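Local atomic coordinates of Lin1840 protein (Listeria innocua serovar 6a, PDB entry 4ZOC), a protein that probably hydrolyses terminal, non-reducing beta-D-glucosyl residues with release of beta-D-glucose, acting in beta-1,2-glucan metabolism. Residues A[23-34]-A[57-68]. The protein carries 2 engineered substitutions. Sequence-based numbering, arbitrary orientation.
Sequences LQLSPFLFKGTN and AGSVLGSSSALD
L23 O takes two backbone donors, G58 N at 3.0 Å and S59 N at 3.2 Å. This opens the parallel pairing of strands 23-25 and 59-61, the first two strands of the TIM barrel in this family 3 glycoside hydrolase. Q24 runs extended, with CG anti to the backbone N (chi1 -173°). Its side chain crosses that of L61 at about a right angle, with CD 3.6 Å from L61 CB. Q24 NE2 gives S59 OG a nearly straight bond of 2.9 Å in the amide plane; S59 OG is also hydrogen-bonded to V87 O, on the next strand. Q24 OE1 is buried with no polar partner. L25 continues the ladder, its N bonded to S59 O and its O to L61 N. Beyond the strands, water joins S26 OG to L61 O. The P27 ring packs against the chain just past strand 59-61, with CD 3.2 Å from L61 O and CG near G62 O. The F30 ring brings CE1 to 3.5 Å from V60 CG2, and CE2 meets A57 CB. T33 OG1 bonds D68 OD1 at 2.7 Å on the syn lone pair, while N34 N meets the same oxygen from above the carboxylate plane. D68 OD2 accepts from S64 N and S64 OG. With a water bridging OD2 to T33 OG1, five donors hold the buried carboxylate, which should favour its charged form and tie the loop at T33 and N34 to the start of helix 66-79.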
loop_
_atom_site.group_PDB
_atom_site.type_symbol
_atom_site.label_atom_id
_atom_site.label_comp_id
_atom_site.label_asym_id
_atom_site.label_seq_id
_atom_site.Cartn_x
_atom_site.Cartn_y
_atom_site.Cartn_z
ATOM N N LEU A 23 25.524 -25.490 5.403
ATOM C CA LEU A 23 24.263 -26.129 5.122
ATOM C C LEU A 23 23.514 -26.529 6.418
ATOM O O LEU A 23 24.088 -27.090 7.350
ATOM C CB LEU A 23 24.500 -27.341 4.295
ATOM C CG LEU A 23 23.273 -28.192 3.996
ATOM C CD1 LEU A 23 22.335 -27.532 3.029
ATOM C CD2 LEU A 23 23.755 -29.512 3.492
ATOM N N GLN A 24 22.229 -26.226 6.442
ATOM C CA GLN A 24 21.317 -26.661 7.499
ATOM C C GLN A 24 20.252 -27.600 6.954
ATOM O O GLN A 24 19.622 -27.315 5.920
ATOM C CB GLN A 24 20.652 -25.445 8.191
ATOM C CG GLN A 24 19.825 -25.782 9.395
ATOM C CD GLN A 24 19.214 -24.543 9.952
ATOM O OE1 GLN A 24 18.366 -23.883 9.281
ATOM N NE2 GLN A 24 19.647 -24.159 11.153
ATOM N N LEU A 25 20.053 -28.714 7.690
ATOM C CA LEU A 25 19.120 -29.776 7.307
ATOM C C LEU A 25 18.118 -30.128 8.377
ATOM O O LEU A 25 18.404 -29.968 9.550
ATOM C CB LEU A 25 19.878 -31.034 6.883
ATOM C CG LEU A 25 20.820 -30.839 5.760
ATOM C CD1 LEU A 25 21.543 -32.187 5.601
ATOM C CD2 LEU A 25 20.172 -30.463 4.461
ATOM N N SER A 26 16.959 -30.657 7.947
ATOM C CA SER A 26 15.972 -31.206 8.864
ATOM C C SER A 26 16.577 -32.444 9.550
ATOM O O SER A 26 17.474 -33.081 8.958
ATOM C CB SER A 26 14.756 -31.625 8.084
ATOM O OG SER A 26 14.044 -30.474 7.644
ATOM N N PRO A 27 16.099 -32.810 10.750
ATOM C CA PRO A 27 16.832 -33.840 11.507
ATOM C C PRO A 27 16.862 -35.234 10.852
ATOM O O PRO A 27 17.825 -36.040 11.043
ATOM C CB PRO A 27 16.087 -33.914 12.823
ATOM C CG PRO A 27 14.695 -33.331 12.534
ATOM C CD PRO A 27 15.027 -32.216 11.555
ATOM N N PHE A 28 15.796 -35.547 10.138
ATOM C CA PHE A 28 15.653 -36.920 9.587
ATOM C C PHE A 28 16.504 -37.149 8.340
ATOM O O PHE A 28 16.507 -38.246 7.772
ATOM C CB PHE A 28 14.167 -37.250 9.299
ATOM C CG PHE A 28 13.443 -36.204 8.551
ATOM C CD1 PHE A 28 13.515 -36.181 7.186
ATOM C CD2 PHE A 28 12.638 -35.268 9.215
ATOM C CE1 PHE A 28 12.829 -35.197 6.476
ATOM C CE2 PHE A 28 11.970 -34.270 8.493
ATOM C CZ PHE A 28 12.071 -34.261 7.145
ATOM N N LEU A 29 17.245 -36.126 7.931
ATOM C CA LEU A 29 18.322 -36.270 6.925
ATOM C C LEU A 29 19.660 -36.737 7.530
ATOM O O LEU A 29 20.604 -36.987 6.817
ATOM C CB LEU A 29 18.520 -35.005 6.098
ATOM C CG LEU A 29 17.224 -34.592 5.417
ATOM C CD1 LEU A 29 17.227 -33.202 4.851
ATOM C CD2 LEU A 29 16.884 -35.585 4.314
ATOM N N PHE A 30 19.709 -36.927 8.826
ATOM C CA PHE A 30 20.918 -37.331 9.472
ATOM C C PHE A 30 20.754 -38.758 9.969
ATOM O O PHE A 30 19.720 -39.141 10.480
ATOM C CB PHE A 30 21.258 -36.413 10.657
ATOM C CG PHE A 30 21.613 -35.023 10.285
ATOM C CD1 PHE A 30 20.637 -34.082 10.148
ATOM C CD2 PHE A 30 22.927 -34.635 10.115
ATOM C CE1 PHE A 30 20.982 -32.749 9.835
ATOM C CE2 PHE A 30 23.267 -33.322 9.786
ATOM C CZ PHE A 30 22.282 -32.380 9.666
ATOM N N LYS A 31 21.825 -39.519 9.916
ATOM C CA LYS A 31 21.882 -40.738 10.646
ATOM C C LYS A 31 21.650 -40.489 12.163
ATOM O O LYS A 31 22.097 -39.460 12.767
ATOM C CB LYS A 31 23.267 -41.357 10.430
ATOM C CG LYS A 31 23.520 -42.644 11.195
ATOM C CD LYS A 31 24.927 -43.121 10.825
ATOM C CE LYS A 31 25.388 -44.261 11.713
ATOM N NZ LYS A 31 24.531 -45.431 11.438
ATOM N N GLY A 32 20.963 -41.435 12.803
ATOM C CA GLY A 32 20.811 -41.343 14.263
ATOM C C GLY A 32 19.544 -40.609 14.713
ATOM O O GLY A 32 19.239 -40.530 15.921
ATOM N N THR A 33 18.781 -40.098 13.764
ATOM C CA THR A 33 17.497 -39.497 14.080
ATOM C C THR A 33 16.552 -40.515 14.728
ATOM O O THR A 33 16.667 -41.726 14.511
ATOM C CB THR A 33 16.823 -38.904 12.811
ATOM O OG1 THR A 33 15.662 -38.190 13.219
ATOM C CG2 THR A 33 16.408 -40.003 11.799
ATOM N N ASN A 34 15.610 -40.074 15.532
ATOM C CA ASN A 34 14.693 -41.053 16.083
ATOM C C ASN A 34 13.262 -40.817 15.670
ATOM O O ASN A 34 12.373 -41.295 16.321
ATOM C CB ASN A 34 14.835 -41.158 17.601
ATOM C CG ASN A 34 14.109 -40.107 18.283
ATOM O OD1 ASN A 34 13.889 -39.028 17.698
ATOM N ND2 ASN A 34 13.596 -40.409 19.456
ATOM N N ALA A 57 27.538 -31.378 7.440
ATOM C CA ALA A 57 26.586 -30.261 7.571
ATOM C C ALA A 57 26.746 -29.482 8.828
ATOM O O ALA A 57 27.142 -30.001 9.870
ATOM C CB ALA A 57 25.163 -30.807 7.453
ATOM N N GLY A 58 26.470 -28.162 8.763
ATOM C CA GLY A 58 26.754 -27.296 9.913
ATOM C C GLY A 58 25.685 -27.344 10.959
ATOM O O GLY A 58 25.952 -27.184 12.172
ATOM N N SER A 59 24.455 -27.582 10.532
ATOM C CA SER A 59 23.364 -27.397 11.492
ATOM C C SER A 59 22.136 -28.246 11.179
ATOM O O SER A 59 21.885 -28.561 10.052
ATOM C CB SER A 59 23.032 -25.842 11.490
ATOM O OG SER A 59 21.915 -25.545 12.331
ATOM N N VAL A 60 21.352 -28.540 12.223
ATOM C CA VAL A 60 20.052 -29.094 12.187
ATOM C C VAL A 60 19.004 -28.063 12.496
ATOM O O VAL A 60 19.187 -27.287 13.419
ATOM C CB VAL A 60 19.953 -30.162 13.294
ATOM C CG1 VAL A 60 18.571 -30.788 13.317
ATOM C CG2 VAL A 60 20.975 -31.242 13.018
ATOM N N LEU A 61 17.886 -28.045 11.748
ATOM C CA LEU A 61 16.738 -27.285 12.295
ATOM C C LEU A 61 15.515 -28.143 12.492
ATOM O O LEU A 61 15.227 -29.070 11.703
ATOM C CB LEU A 61 16.386 -26.050 11.496
ATOM C CG LEU A 61 15.404 -26.281 10.346
ATOM C CD1 LEU A 61 14.968 -24.939 9.818
ATOM C CD2 LEU A 61 16.214 -27.036 9.339
ATOM N N GLY A 62 14.841 -27.887 13.607
ATOM C CA GLY A 62 13.645 -28.562 13.917
ATOM C C GLY A 62 13.797 -30.023 14.401
ATOM O O GLY A 62 12.956 -30.860 14.089
ATOM N N SER A 63 14.842 -30.279 15.171
ATOM C CA SER A 63 14.889 -31.516 15.988
ATOM C C SER A 63 13.531 -31.742 16.718
ATOM O O SER A 63 12.873 -30.794 17.099
ATOM C CB SER A 63 16.030 -31.489 16.986
ATOM O OG SER A 63 15.984 -32.608 17.846
ATOM N N SER A 64 13.093 -33.003 16.813
ATOM C CA SER A 64 11.803 -33.292 17.402
ATOM C C SER A 64 11.810 -33.449 18.889
ATOM O O SER A 64 10.735 -33.384 19.494
ATOM C CB SER A 64 11.098 -34.510 16.704
ATOM O OG SER A 64 11.896 -35.666 16.802
ATOM N N SER A 65 12.977 -33.654 19.512
ATOM C CA SER A 65 13.099 -33.907 20.950
ATOM C C SER A 65 14.576 -34.037 21.367
ATOM O O SER A 65 15.490 -34.091 20.519
ATOM C CB SER A 65 12.435 -35.251 21.350
ATOM O OG SER A 65 13.191 -36.356 20.844
ATOM N N ALA A 66 14.790 -34.081 22.667
ATOM C CA ALA A 66 16.148 -34.264 23.229
ATOM C C ALA A 66 16.773 -35.526 22.729
ATOM O O ALA A 66 17.935 -35.511 22.434
ATOM C CB ALA A 66 16.107 -34.300 24.737
ATOM N N LEU A 67 16.001 -36.609 22.585
ATOM C CA LEU A 67 16.583 -37.873 22.132
ATOM C C LEU A 67 16.940 -37.830 20.615
ATOM O O LEU A 67 17.864 -38.511 20.147
ATOM C CB LEU A 67 15.695 -39.068 22.440
ATOM C CG LEU A 67 15.999 -40.023 23.582
ATOM C CD1 LEU A 67 16.569 -39.402 24.846
ATOM C CD2 LEU A 67 14.761 -40.852 23.936
ATOM N N ASP A 68 16.148 -37.081 19.855
ATOM C CA ASP A 68 16.417 -36.827 18.465
ATOM C C ASP A 68 17.789 -36.141 18.405
ATOM O O ASP A 68 18.723 -36.604 17.694
ATOM C CB ASP A 68 15.313 -35.970 17.812
ATOM C CG ASP A 68 15.151 -36.214 16.317
ATOM O OD1 ASP A 68 15.834 -37.085 15.727
ATOM O OD2 ASP A 68 14.335 -35.478 15.687
HETATM O O HOH W 1 13.109 -29.316 9.744
HETATM O O HOH W 2 13.254 -36.265 13.205
#